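PDB 6RA3: putative dioxygenase (1H-3-hydroxy-4-oxoquinaldine 2,4-dioxygenase) from Mycobacteroides abscessus subsp. abscessus, which cleaves the heterocyclic ring of the Pseudomonas quinolone signal (PQS) with dioxygen, yielding N-octanoylanthranilate and carbon monoxide. Local coordinates for residues 25-30 against 36-41; 55-60 against 71-76; 93-98 against 245-250; 122-127 against 210-215; 237-242 against 257-262. All coordinates share one frame; numbering follows the deposited sequence.

Contact 1 (25-30 against 36-41); sequences FVTLSG and RAYDGM
Tyr38 lays its ring against the end of strand 24-28, where Thr27, Leu28 and Ser29 meet it in three different ways. The apolar part is a CH-pi contact: Thr27 CB stands over the middle of the Tyr38 ring, 3.5 Å from its centroid and only 9° off the normal. This methine is centred on the face, and OG1 and CG2 spread out near CD2 and CD1. The ring is set against the strand by a Tyr38 chi1 of -69°, with CG beside the backbone N and anti to the carbonyl carbon. The polar part is one hydrogen bond, from Tyr38 OH to Leu28 O at 2.8 Å, arriving 48° above the carbonyl plane. At the ring edge, Ser29 OG lies in plane, 3.5 Å from Tyr38 CE2; its hydrogen bond goes to Asp34 O. Ser29 OG also touches the methyl of Ala37, the residue before Tyr38, with Ala37 CB 3.6 Å from it. The CH-pi contact and the bond at OH together restrict rotation of the buried ring. Strand 24-28 runs between strands 51-54 and 90-95, and Tyr38 bridges these neighbours, touching Arg53 on one and Ile93 and His95 on the other.

Contact 2 (55-60 against 71-76); sequences CWRGHG and IDEMAA
A type II beta turn from Trp56 to His59, just after strand 51-54, rests on the first turns of helix 71-84 through a Met-aromatic contact between Trp56 and Met74. Met74 CE sits over the indole, 3.6 Å from the centroid of its five-membered ring and 16° off the normal. The sulfur is farther away, with Met74 SD 4.6 Å above the six-membered ring centroid. Met74 CB lies over the same face near its rim, 3.4 Å from Trp56 CZ3. The last bond of the methionine is turned to chi3 100°, which brings its methyl back across the indole. Beside this pair, Glu73 CB lies over the guanidinium of Arg57, 3.7 Å from Arg57 CZ. The carboxylate itself bends off: Arg57 NH1 and Glu73 OE2 remain 5.7 Å apart, and the two flat groups stand at 70°. Each charged end has another partner, Arg57 with Asp77 and Glu73 with the backbone N of Gly70, while Trp56 NE1 bonds to Ser29 O. Across the turn-helix junction the chemistry is therefore dispersion and CH-pi packing; the opposite charges of Arg57 and Glu73 can add only a longer-range attraction.

Contact 3 (93-98 against 245-250); sequences IAHAHG and THFPGI
Where strand 90-95 ends at His95, it faces the short run His246-Phe247 that leads into helix 248-251, and the CA atoms of His95 and Gly249 come within 7.8 Å. Ala96 has a positive phi of 34°, as expected at the nucleophile elbow, the sharp turn after the fifth strand of alpha/beta hydrolases, here occupied by an alanine, which offers no nucleophile. His95 makes the central polar contact: its NE2 donates to His246 O at 3.1 Å with an N-H...O angle of 156°. The carbonyl oxygen lies close to the imidazole plane, although the donor is tilted from the carbonyl's own plane. CG of His95 is trans to the backbone N (chi1 177°), which carries the ring across the gap between the segments. There it also meets Phe247, with His95 NE2 3.3 Å from Phe247 CD1; the two rings are nearly parallel but slid apart, with centroids 5.1 Å from each other. His246 turns its ring obliquely to His95, whose NE2 lies over its rim, while Ala96 CB comes within 3.5 Å of His246 CE1. His95, His246 and Phe247 form an aromatic cluster, and its member His246, the probable proton donor/acceptor, is hydrogen-bonded through ND1 to Asp121. Thr245 OG1 accepts from Phe247 N at 2.9 Å, an ST turn just ahead of the helix. His95 also touches Tyr38. Among the helices, Phe247 packs on 162-170 and Pro248 on 253-266, while strand 90-95 pairs on its two sides with strands 24-28 and 116-120.

Contact 4 (122-127 against 210-215); sequences LIMTPA and IRHVFS
His212 reaches out from strand 209-214 to the backbone of Leu122 and the side chain of Met124. Its ring is carried there by a chi1 of -178°, which sets CG trans to the backbone N and extends the imidazole toward the loop after strand 116-120. At the end of that reach, Leu122 N donates to His212 NE2 at 3.0 Å. The bond is bent and the donor stands 33° out of the imidazole plane. Because NE2 accepts here, and ND1 is hydrogen-bonded to His226 NE2, the pattern is consistent with the His212 proton being on ND1. Met124 and His212 extend to meet each other from opposite directions. The methionine chain folds at chi2 (-71°), which lays the methyl over the imidazole: Met124 CE is 3.8 Å from the ring centroid, a CH-pi contact. Met124 CG also comes within 3.5 Å of His212 ND1, and SD stands obliquely at a longer distance. In this alpha/beta hydrolase fold the two strands are neighbours in the central sheet. Asp121, the partner of the active-site His246, follows directly on strand 116-120, and its OD2 accepts from Ser215 N just beyond the other strand. The other face of the His212 ring is met by Phe214, whose CD1 lies 3.1 Å above the plane, toward the rim. The imidazole is thus sandwiched between methionine and phenylalanine. Beyond the ring, Met124 packs against Pro197, Met198 and Met201 of helix 197-202.

Contact 5 (237-242 against 257-262); sequences SYRRLG and AAEAID
Arg239 and Glu259 meet as two flat groups set steeply against each other, their guanidinium and carboxylate planes 58° apart. Glu259 OE2 comes in over the guanidinium face and lies 2.8 Å from Arg239 NE. It stands well out of that plane, and with no N-H aimed at it the pair is a salt bridge of charges only. The second oxygen leans toward the other end of the group, with Glu259 OE1 3.1 Å from Arg239 NH2. CG of Arg239 is anti to the backbone N (chi1 -179°), after which the chain bends twice, and an unusual chi2 of 119° helps present the face of its guanidinium to the acid. Glu259 folds at chi2 as well, turning its carboxylate from the helix toward the strand. In the alpha/beta hydrolase fold this links the edge strand 236-240 of this chain's sheet to the last helix, 253-266, which also packs on helix 42-48 through Ala257. Asp262, one turn further along that helix, adds a more distant charge: Arg239 NH2 and Asp262 OD2 are 4.4 Å apart, beyond salt-bridge range. Both acids also pair with Arg211 of the adjacent strand, whose NH1 forms salt bridges with Glu259 OE1 and Asp262 OD2. Arg239 NH2 and Arg211 NH1 are like charges lying close, with Glu259 paired to both arginines. Their positive charges would be expected to favour the ionised form of Glu259.

Overall arrangement
Contacts 1, 3, 4 and 5 all reach the central sheet, and contact 3 holds the active-site His246 and the probable substrate-binding residue His97. Contact 1 lies closest to contact 3, about 8 Å between centres, and the strands pair through Leu28 N to Ile93 O at 2.7 Å. Contact 4 is about 10 Å from contact 3 by centres, and Leu122 CD1 packs 3.3 Å from His97 ND1. Contact 2 joins contact 1 through Trp56 NE1 and Ser29 O, 2.7 Å apart. On the opposite side of the chain's centre, contact 5 is about 25 Å from contact 2 between centres but tied to contact 4 through Arg211.

Contact 1 (25-30 against 36-41)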
# COMPACT_ATOMS: atom_id res chain seq x y z
N PHE A 25 4.90 2.63 22.24
CA PHE A 25 3.94 1.54 22.12
C PHE A 25 4.30 0.64 20.93
O PHE A 25 4.49 1.12 19.81
CB PHE A 25 2.54 2.08 21.94
CG PHE A 25 1.97 2.70 23.19
CD1 PHE A 25 2.03 2.02 24.40
CD2 PHE A 25 1.37 3.95 23.15
CE1 PHE A 25 1.49 2.57 25.55
CE2 PHE A 25 0.83 4.51 24.29
CZ PHE A 25 0.89 3.82 25.49
N VAL A 26 4.39 -0.67 21.17
CA VAL A 26 4.64 -1.65 20.11
C VAL A 26 3.46 -2.61 20.08
O VAL A 26 3.22 -3.35 21.04
CB VAL A 26 5.97 -2.40 20.29
CG1 VAL A 26 6.16 -3.43 19.17
CG2 VAL A 26 7.13 -1.45 20.31
N THR A 27 2.68 -2.54 19.00
CA THR A 27 1.53 -3.38 18.85
C THR A 27 1.94 -4.69 18.19
O THR A 27 2.79 -4.72 17.29
CB THR A 27 0.42 -2.71 18.04
OG1 THR A 27 0.71 -2.75 16.63
CG2 THR A 27 0.21 -1.28 18.49
N LEU A 28 1.37 -5.77 18.70
CA LEU A 28 1.68 -7.13 18.27
C LEU A 28 0.35 -7.82 18.15
O LEU A 28 -0.43 -7.83 19.11
CB LEU A 28 2.59 -7.85 19.26
CG LEU A 28 3.95 -7.21 19.51
CD1 LEU A 28 4.59 -7.81 20.74
CD2 LEU A 28 4.87 -7.33 18.31
N SER A 29 0.07 -8.36 16.96
CA SER A 29 -1.23 -8.95 16.68
C SER A 29 -1.19 -10.44 17.03
O SER A 29 -0.16 -10.98 17.44
CB SER A 29 -1.61 -8.70 15.22
OG SER A 29 -1.68 -7.31 14.92
N GLY A 30 -2.33 -11.09 16.91
CA GLY A 30 -2.43 -12.53 17.08
C GLY A 30 -2.02 -13.26 15.81
O GLY A 30 -1.45 -12.68 14.88
N ARG A 36 -3.51 -4.13 10.99
CA ARG A 36 -4.89 -3.65 10.97
C ARG A 36 -5.69 -4.07 12.20
O ARG A 36 -6.80 -3.55 12.40
CB ARG A 36 -5.65 -4.15 9.74
CG ARG A 36 -4.97 -3.89 8.38
CD ARG A 36 -5.77 -4.51 7.21
NE ARG A 36 -7.10 -3.89 7.11
CZ ARG A 36 -7.46 -2.95 6.23
NH1 ARG A 36 -6.60 -2.49 5.32
NH2 ARG A 36 -8.71 -2.46 6.25
N ALA A 37 -5.20 -5.02 12.99
CA ALA A 37 -5.84 -5.31 14.27
C ALA A 37 -5.84 -4.09 15.18
O ALA A 37 -6.60 -4.05 16.15
CB ALA A 37 -5.15 -6.48 14.98
N TYR A 38 -5.00 -3.09 14.87
CA TYR A 38 -4.82 -1.92 15.72
C TYR A 38 -5.20 -0.62 15.02
O TYR A 38 -4.90 0.45 15.53
CB TYR A 38 -3.38 -1.85 16.22
CG TYR A 38 -3.09 -2.97 17.20
CD1 TYR A 38 -3.36 -2.80 18.56
CD2 TYR A 38 -2.60 -4.19 16.78
CE1 TYR A 38 -3.11 -3.80 19.47
CE2 TYR A 38 -2.34 -5.21 17.69
CZ TYR A 38 -2.61 -5.01 19.04
OH TYR A 38 -2.37 -6.00 19.96
N ASP A 39 -5.91 -0.70 13.89
CA ASP A 39 -6.40 0.52 13.24
C ASP A 39 -7.27 1.33 14.19
O ASP A 39 -7.21 2.56 14.19
CB ASP A 39 -7.20 0.19 11.99
CG ASP A 39 -6.31 -0.09 10.77
OD1 ASP A 39 -5.10 0.17 10.84
OD2 ASP A 39 -6.85 -0.58 9.76
N GLY A 40 -8.13 0.65 14.96
CA GLY A 40 -9.06 1.37 15.83
C GLY A 40 -8.37 2.09 16.96
O GLY A 40 -8.78 3.19 17.34
N MET A 41 -7.34 1.47 17.54
CA MET A 41 -6.60 2.04 18.66
C MET A 41 -5.55 3.05 18.21
O MET A 41 -5.14 3.91 19.00
CB MET A 41 -5.89 0.94 19.46
CG MET A 41 -6.80 0.05 20.36
SD MET A 41 -5.89 -1.33 21.09
CE MET A 41 -4.58 -0.56 22.00

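Contact 2 (55-60 against 71-76)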
# COMPACT_ATOMS: atom_id res chain seq x y z
N CYS A 55 4.12 -6.50 12.33
CA CYS A 55 3.57 -7.71 11.75
C CYS A 55 4.52 -8.86 12.02
O CYS A 55 5.73 -8.67 12.05
CB CYS A 55 3.37 -7.55 10.24
SG CYS A 55 2.08 -6.44 9.68
N TRP A 56 3.97 -10.06 12.25
CA TRP A 56 4.79 -11.26 12.31
C TRP A 56 5.35 -11.60 10.93
O TRP A 56 4.80 -11.22 9.89
CB TRP A 56 3.97 -12.45 12.82
CG TRP A 56 3.24 -12.19 14.08
CD1 TRP A 56 1.88 -12.27 14.28
CD2 TRP A 56 3.81 -11.79 15.33
NE1 TRP A 56 1.58 -11.96 15.58
CE2 TRP A 56 2.75 -11.66 16.25
CE3 TRP A 56 5.12 -11.55 15.77
CZ2 TRP A 56 2.96 -11.28 17.58
CZ3 TRP A 56 5.31 -11.16 17.08
CH2 TRP A 56 4.24 -11.06 17.98
N ARG A 57 6.48 -12.30 10.92
CA ARG A 57 6.99 -12.89 9.69
C ARG A 57 5.90 -13.71 9.01
O ARG A 57 5.04 -14.29 9.67
CB ARG A 57 8.26 -13.73 9.98
CG ARG A 57 8.05 -15.09 10.64
CD ARG A 57 9.34 -15.89 10.67
NE ARG A 57 10.46 -15.22 11.31
CZ ARG A 57 11.67 -15.75 11.41
NH1 ARG A 57 11.92 -16.95 10.88
NH2 ARG A 57 12.64 -15.10 12.02
N GLY A 58 5.86 -13.64 7.68
CA GLY A 58 4.82 -14.31 6.93
C GLY A 58 3.45 -13.67 6.99
O GLY A 58 2.51 -14.18 6.37
N HIS A 59 3.29 -12.56 7.72
CA HIS A 59 2.00 -11.90 7.87
C HIS A 59 1.92 -10.56 7.14
O HIS A 59 0.85 -9.94 7.12
CB HIS A 59 1.68 -11.65 9.36
CG HIS A 59 1.33 -12.88 10.12
ND1 HIS A 59 2.23 -13.89 10.38
CD2 HIS A 59 0.15 -13.29 10.65
CE1 HIS A 59 1.64 -14.85 11.07
NE2 HIS A 59 0.38 -14.50 11.25
N GLY A 60 3.02 -10.10 6.57
CA GLY A 60 3.04 -8.83 5.86
C GLY A 60 2.35 -8.94 4.51
O GLY A 60 1.65 -9.91 4.23
N ILE A 71 7.41 -18.87 18.67
CA ILE A 71 7.48 -17.70 19.56
C ILE A 71 8.90 -17.15 19.64
O ILE A 71 9.09 -15.92 19.65
CB ILE A 71 6.88 -18.06 20.94
CG1 ILE A 71 5.39 -18.33 20.76
CG2 ILE A 71 7.04 -16.94 21.92
CD1 ILE A 71 4.76 -19.16 21.86
N ASP A 72 9.92 -18.01 19.68
CA ASP A 72 11.30 -17.52 19.69
C ASP A 72 11.58 -16.58 18.51
O ASP A 72 12.27 -15.55 18.67
CB ASP A 72 12.28 -18.70 19.66
CG ASP A 72 12.33 -19.45 20.98
OD1 ASP A 72 11.99 -18.83 22.02
OD2 ASP A 72 12.70 -20.64 20.98
N GLU A 73 11.08 -16.92 17.31
CA GLU A 73 11.29 -16.10 16.12
C GLU A 73 10.45 -14.82 16.18
O GLU A 73 10.92 -13.76 15.77
CB GLU A 73 10.94 -16.91 14.86
CG GLU A 73 11.98 -17.94 14.46
CD GLU A 73 12.08 -19.10 15.46
OE1 GLU A 73 11.03 -19.54 15.98
OE2 GLU A 73 13.22 -19.55 15.73
N MET A 74 9.22 -14.91 16.65
CA MET A 74 8.38 -13.71 16.74
C MET A 74 9.04 -12.66 17.63
O MET A 74 9.05 -11.47 17.29
CB MET A 74 7.00 -14.11 17.26
CG MET A 74 6.16 -14.86 16.22
SD MET A 74 4.93 -15.96 16.96
CE MET A 74 3.45 -14.99 16.83
N ALA A 75 9.67 -13.09 18.72
CA ALA A 75 10.39 -12.22 19.64
C ALA A 75 11.73 -11.76 19.09
O ALA A 75 12.12 -10.60 19.27
CB ALA A 75 10.59 -12.95 20.96
N ALA A 76 12.47 -12.66 18.44
CA ALA A 76 13.75 -12.26 17.88
C ALA A 76 13.54 -11.24 16.77
O ALA A 76 14.36 -10.34 16.60
CB ALA A 76 14.51 -13.48 17.35

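Contact 3 (93-98 against 245-250)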
# COMPACT_ATOMS: atom_id res chain seq x y z
N ILE A 93 2.03 -4.11 23.34
CA ILE A 93 0.60 -4.37 23.41
C ILE A 93 0.35 -5.57 22.50
O ILE A 93 0.64 -5.49 21.30
CB ILE A 93 -0.24 -3.16 22.97
CG1 ILE A 93 0.16 -1.88 23.73
CG2 ILE A 93 -1.76 -3.46 23.12
CD1 ILE A 93 -0.75 -0.65 23.39
N ALA A 94 -0.20 -6.67 23.04
CA ALA A 94 -0.23 -7.95 22.33
C ALA A 94 -1.59 -8.62 22.40
O ALA A 94 -2.15 -8.80 23.50
CB ALA A 94 0.84 -8.89 22.89
N HIS A 95 -2.11 -9.04 21.25
CA HIS A 95 -3.43 -9.64 21.18
C HIS A 95 -3.36 -11.15 21.31
O HIS A 95 -2.56 -11.81 20.63
CB HIS A 95 -4.14 -9.30 19.88
CG HIS A 95 -5.47 -9.97 19.76
ND1 HIS A 95 -5.67 -11.11 19.01
CD2 HIS A 95 -6.67 -9.68 20.33
CE1 HIS A 95 -6.93 -11.47 19.09
NE2 HIS A 95 -7.56 -10.62 19.89
N ALA A 96 -4.24 -11.69 22.15
CA ALA A 96 -4.32 -13.12 22.45
C ALA A 96 -2.93 -13.75 22.41
O ALA A 96 -2.02 -13.33 23.13
CB ALA A 96 -5.27 -13.81 21.48
N HIS A 97 -2.75 -14.74 21.55
CA HIS A 97 -1.55 -15.55 21.69
C HIS A 97 -0.29 -14.85 21.22
O HIS A 97 0.80 -15.35 21.50
CB HIS A 97 -1.82 -16.90 21.02
CG HIS A 97 -2.96 -17.61 21.68
ND1 HIS A 97 -2.81 -18.27 22.88
CD2 HIS A 97 -4.28 -17.65 21.39
CE1 HIS A 97 -3.98 -18.75 23.26
NE2 HIS A 97 -4.89 -18.38 22.38
N GLY A 98 -0.38 -13.64 20.64
CA GLY A 98 0.80 -12.80 20.57
C GLY A 98 1.37 -12.47 21.94
O GLY A 98 2.58 -12.19 22.06
N THR A 245 -16.70 -9.77 22.52
CA THR A 245 -15.84 -10.48 21.59
C THR A 245 -14.47 -10.71 22.20
O THR A 245 -14.08 -10.11 23.21
CB THR A 245 -15.73 -9.71 20.27
OG1 THR A 245 -14.74 -8.68 20.40
CG2 THR A 245 -17.05 -9.10 19.88
N HIS A 246 -13.74 -11.60 21.55
CA HIS A 246 -12.33 -11.90 21.76
C HIS A 246 -11.43 -10.77 21.31
O HIS A 246 -10.21 -10.88 21.43
CB HIS A 246 -12.04 -13.22 21.00
CG HIS A 246 -10.62 -13.73 21.06
ND1 HIS A 246 -9.92 -13.91 22.23
CD2 HIS A 246 -9.80 -14.18 20.07
CE1 HIS A 246 -8.73 -14.42 21.96
NE2 HIS A 246 -8.63 -14.59 20.66
N PHE A 247 -11.99 -9.66 20.79
CA PHE A 247 -11.21 -8.59 20.16
C PHE A 247 -11.44 -7.27 20.88
O PHE A 247 -12.03 -6.33 20.33
CB PHE A 247 -11.58 -8.47 18.68
CG PHE A 247 -11.27 -9.70 17.89
CD1 PHE A 247 -9.96 -10.06 17.65
CD2 PHE A 247 -12.29 -10.51 17.41
CE1 PHE A 247 -9.67 -11.21 16.94
CE2 PHE A 247 -11.99 -11.66 16.69
CZ PHE A 247 -10.69 -12.00 16.47
N PRO A 248 -10.97 -7.15 22.12
CA PRO A 248 -11.20 -5.89 22.86
C PRO A 248 -10.53 -4.69 22.21
O PRO A 248 -11.11 -3.59 22.19
CB PRO A 248 -10.64 -6.20 24.25
CG PRO A 248 -9.67 -7.32 24.07
CD PRO A 248 -10.15 -8.11 22.89
N GLY A 249 -9.32 -4.86 21.67
CA GLY A 249 -8.63 -3.77 20.98
C GLY A 249 -9.38 -3.23 19.77
O GLY A 249 -9.21 -2.06 19.40
N ILE A 250 -10.22 -4.05 19.14
CA ILE A 250 -11.01 -3.62 17.99
C ILE A 250 -12.42 -3.24 18.41
O ILE A 250 -13.01 -2.32 17.84
CB ILE A 250 -11.07 -4.73 16.91
CG1 ILE A 250 -9.66 -5.21 16.54
CG2 ILE A 250 -11.85 -4.21 15.68
CD1 ILE A 250 -9.66 -6.38 15.57

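Contact 4 (122-127 against 210-215)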
# COMPACT_ATOMS: atom_id res chain seq x y z
N LEU A 122 -5.98 -13.27 26.46
CA LEU A 122 -5.15 -14.48 26.41
C LEU A 122 -5.57 -15.44 27.53
O LEU A 122 -5.61 -15.04 28.70
CB LEU A 122 -3.67 -14.11 26.54
CG LEU A 122 -2.65 -15.24 26.70
CD1 LEU A 122 -2.70 -16.24 25.52
CD2 LEU A 122 -1.25 -14.68 26.87
N ILE A 123 -5.88 -16.69 27.17
CA ILE A 123 -6.35 -17.68 28.14
C ILE A 123 -5.29 -17.88 29.21
O ILE A 123 -4.17 -18.33 28.94
CB ILE A 123 -6.70 -19.00 27.41
CG1 ILE A 123 -7.94 -18.82 26.52
CG2 ILE A 123 -6.94 -20.15 28.37
CD1 ILE A 123 -9.20 -18.44 27.27
N MET A 124 -5.63 -17.54 30.46
CA MET A 124 -4.65 -17.56 31.53
C MET A 124 -4.63 -18.88 32.30
O MET A 124 -3.64 -19.19 32.98
CB MET A 124 -4.90 -16.39 32.48
CG MET A 124 -4.50 -15.02 31.89
SD MET A 124 -2.70 -14.83 31.77
CE MET A 124 -2.65 -13.40 30.67
N THR A 125 -5.70 -19.67 32.19
CA THR A 125 -5.73 -21.04 32.70
C THR A 125 -4.83 -21.95 31.85
O THR A 125 -4.32 -21.53 30.81
CB THR A 125 -7.16 -21.58 32.66
OG1 THR A 125 -7.66 -21.56 31.32
CG2 THR A 125 -8.09 -20.75 33.53
N PRO A 126 -4.61 -23.20 32.27
CA PRO A 126 -4.12 -24.20 31.32
C PRO A 126 -5.11 -24.40 30.18
O PRO A 126 -6.31 -24.14 30.30
CB PRO A 126 -3.96 -25.47 32.18
CG PRO A 126 -3.71 -24.95 33.57
CD PRO A 126 -4.56 -23.69 33.67
N ALA A 127 -4.58 -24.86 29.05
CA ALA A 127 -5.39 -24.98 27.85
C ALA A 127 -6.60 -25.89 28.09
O ALA A 127 -6.43 -27.09 28.34
CB ALA A 127 -4.56 -25.53 26.69
N ILE A 210 2.83 -6.00 34.24
CA ILE A 210 2.05 -6.70 33.24
C ILE A 210 0.58 -6.47 33.52
O ILE A 210 0.15 -6.52 34.68
CB ILE A 210 2.38 -8.20 33.23
CG1 ILE A 210 3.85 -8.40 32.83
CG2 ILE A 210 1.45 -8.93 32.32
CD1 ILE A 210 4.41 -9.77 33.13
N ARG A 211 -0.20 -6.21 32.48
CA ARG A 211 -1.64 -6.02 32.60
C ARG A 211 -2.34 -6.86 31.55
O ARG A 211 -2.06 -6.74 30.36
CB ARG A 211 -2.06 -4.55 32.45
CG ARG A 211 -3.60 -4.36 32.57
CD ARG A 211 -4.07 -2.91 32.90
NE ARG A 211 -3.21 -2.22 33.85
CZ ARG A 211 -3.29 -0.92 34.15
NH1 ARG A 211 -4.21 -0.14 33.57
NH2 ARG A 211 -2.45 -0.39 35.03
N HIS A 212 -3.27 -7.71 32.01
CA HIS A 212 -4.14 -8.45 31.12
C HIS A 212 -5.50 -7.76 31.10
O HIS A 212 -6.08 -7.48 32.15
CB HIS A 212 -4.27 -9.91 31.56
CG HIS A 212 -5.13 -10.74 30.67
ND1 HIS A 212 -5.82 -11.84 31.11
CD2 HIS A 212 -5.39 -10.65 29.34
CE1 HIS A 212 -6.49 -12.38 30.11
NE2 HIS A 212 -6.25 -11.67 29.02
N VAL A 213 -5.97 -7.45 29.90
CA VAL A 213 -7.28 -6.87 29.66
C VAL A 213 -8.02 -7.84 28.76
O VAL A 213 -7.47 -8.31 27.76
CB VAL A 213 -7.17 -5.49 28.99
CG1 VAL A 213 -8.53 -4.94 28.71
CG2 VAL A 213 -6.38 -4.53 29.86
N PHE A 214 -9.28 -8.11 29.10
CA PHE A 214 -10.00 -9.18 28.42
C PHE A 214 -11.49 -8.95 28.59
O PHE A 214 -11.93 -8.16 29.42
CB PHE A 214 -9.59 -10.55 28.97
CG PHE A 214 -9.78 -10.68 30.46
CD1 PHE A 214 -8.71 -10.49 31.33
CD2 PHE A 214 -11.02 -11.00 30.99
CE1 PHE A 214 -8.88 -10.63 32.71
CE2 PHE A 214 -11.20 -11.14 32.37
CZ PHE A 214 -10.12 -10.95 33.23
N SER A 215 -12.26 -9.66 27.76
CA SER A 215 -13.71 -9.64 27.82
C SER A 215 -14.34 -11.02 27.79
O SER A 215 -15.50 -11.17 28.18
CB SER A 215 -14.28 -8.86 26.63
OG SER A 215 -13.80 -7.54 26.62

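Contact 5 (237-242 against 257-262)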
# COMPACT_ATOMS: atom_id res chain seq x y z
N SER A 237 -1.55 -6.67 37.09
CA SER A 237 -2.87 -6.07 37.21
C SER A 237 -3.68 -6.57 36.03
O SER A 237 -3.14 -7.19 35.11
CB SER A 237 -2.84 -4.53 37.19
OG SER A 237 -2.24 -4.06 35.98
N TYR A 238 -4.97 -6.27 36.05
CA TYR A 238 -5.87 -6.83 35.06
C TYR A 238 -7.18 -6.05 35.12
O TYR A 238 -7.44 -5.31 36.07
CB TYR A 238 -6.13 -8.32 35.31
CG TYR A 238 -7.15 -8.59 36.41
CD1 TYR A 238 -8.51 -8.64 36.12
CD2 TYR A 238 -6.75 -8.75 37.73
CE1 TYR A 238 -9.45 -8.87 37.11
CE2 TYR A 238 -7.68 -8.99 38.74
CZ TYR A 238 -9.03 -9.05 38.42
OH TYR A 238 -9.95 -9.28 39.40
N ARG A 239 -8.03 -6.30 34.14
CA ARG A 239 -9.26 -5.56 33.98
C ARG A 239 -10.19 -6.28 33.00
O ARG A 239 -9.92 -6.32 31.79
CB ARG A 239 -8.95 -4.14 33.50
CG ARG A 239 -10.18 -3.24 33.31
CD ARG A 239 -10.14 -2.01 34.23
NE ARG A 239 -8.78 -1.48 34.41
CZ ARG A 239 -8.49 -0.38 35.09
NH1 ARG A 239 -9.46 0.33 35.66
NH2 ARG A 239 -7.22 0.00 35.20
N ARG A 240 -11.25 -6.89 33.52
CA ARG A 240 -12.31 -7.42 32.68
C ARG A 240 -13.09 -6.26 32.08
O ARG A 240 -13.38 -5.28 32.76
CB ARG A 240 -13.23 -8.34 33.48
CG ARG A 240 -14.51 -8.76 32.74
CD ARG A 240 -15.30 -9.84 33.48
NE ARG A 240 -14.58 -11.11 33.56
CZ ARG A 240 -14.58 -12.05 32.61
NH1 ARG A 240 -15.28 -11.88 31.49
NH2 ARG A 240 -13.87 -13.16 32.78
N LEU A 241 -13.47 -6.38 30.81
CA LEU A 241 -13.88 -5.24 30.01
C LEU A 241 -15.33 -5.26 29.56
O LEU A 241 -15.83 -4.22 29.12
CB LEU A 241 -12.98 -5.13 28.77
CG LEU A 241 -12.24 -3.81 28.64
CD1 LEU A 241 -11.29 -3.86 27.46
CD2 LEU A 241 -13.27 -2.70 28.47
N GLY A 242 -16.02 -6.39 29.60
CA GLY A 242 -17.43 -6.36 29.27
C GLY A 242 -17.75 -6.23 27.80
O GLY A 242 -18.85 -5.78 27.44
N ALA A 257 -6.97 1.61 24.61
CA ALA A 257 -5.87 2.56 24.48
C ALA A 257 -5.68 3.30 25.79
O ALA A 257 -4.56 3.40 26.32
CB ALA A 257 -6.17 3.53 23.33
N ALA A 258 -6.78 3.79 26.36
CA ALA A 258 -6.76 4.36 27.70
C ALA A 258 -6.01 3.46 28.69
O ALA A 258 -5.16 3.94 29.45
CB ALA A 258 -8.20 4.58 28.17
N GLU A 259 -6.30 2.14 28.66
CA GLU A 259 -5.64 1.23 29.59
C GLU A 259 -4.13 1.20 29.38
O GLU A 259 -3.36 1.17 30.34
CB GLU A 259 -6.20 -0.19 29.45
CG GLU A 259 -7.57 -0.40 29.99
CD GLU A 259 -7.63 -0.35 31.53
OE1 GLU A 259 -6.60 -0.59 32.21
OE2 GLU A 259 -8.72 -0.06 32.04
N ALA A 260 -3.70 1.16 28.11
CA ALA A 260 -2.27 1.16 27.80
C ALA A 260 -1.60 2.45 28.26
O ALA A 260 -0.48 2.44 28.76
CB ALA A 260 -2.06 0.98 26.29
N ILE A 261 -2.25 3.59 28.03
CA ILE A 261 -1.65 4.85 28.45
C ILE A 261 -1.51 4.88 29.97
O ILE A 261 -0.43 5.17 30.52
CB ILE A 261 -2.49 6.03 27.89
CG1 ILE A 261 -2.27 6.12 26.37
CG2 ILE A 261 -2.11 7.33 28.55
CD1 ILE A 261 -3.48 6.59 25.59
N ASP A 262 -2.57 4.47 30.68
CA ASP A 262 -2.51 4.35 32.14
C ASP A 262 -1.38 3.41 32.59
O ASP A 262 -0.59 3.75 33.48
CB ASP A 262 -3.85 3.86 32.66
CG ASP A 262 -3.82 3.61 34.16
OD1 ASP A 262 -3.97 4.59 34.92
OD2 ASP A 262 -3.62 2.44 34.57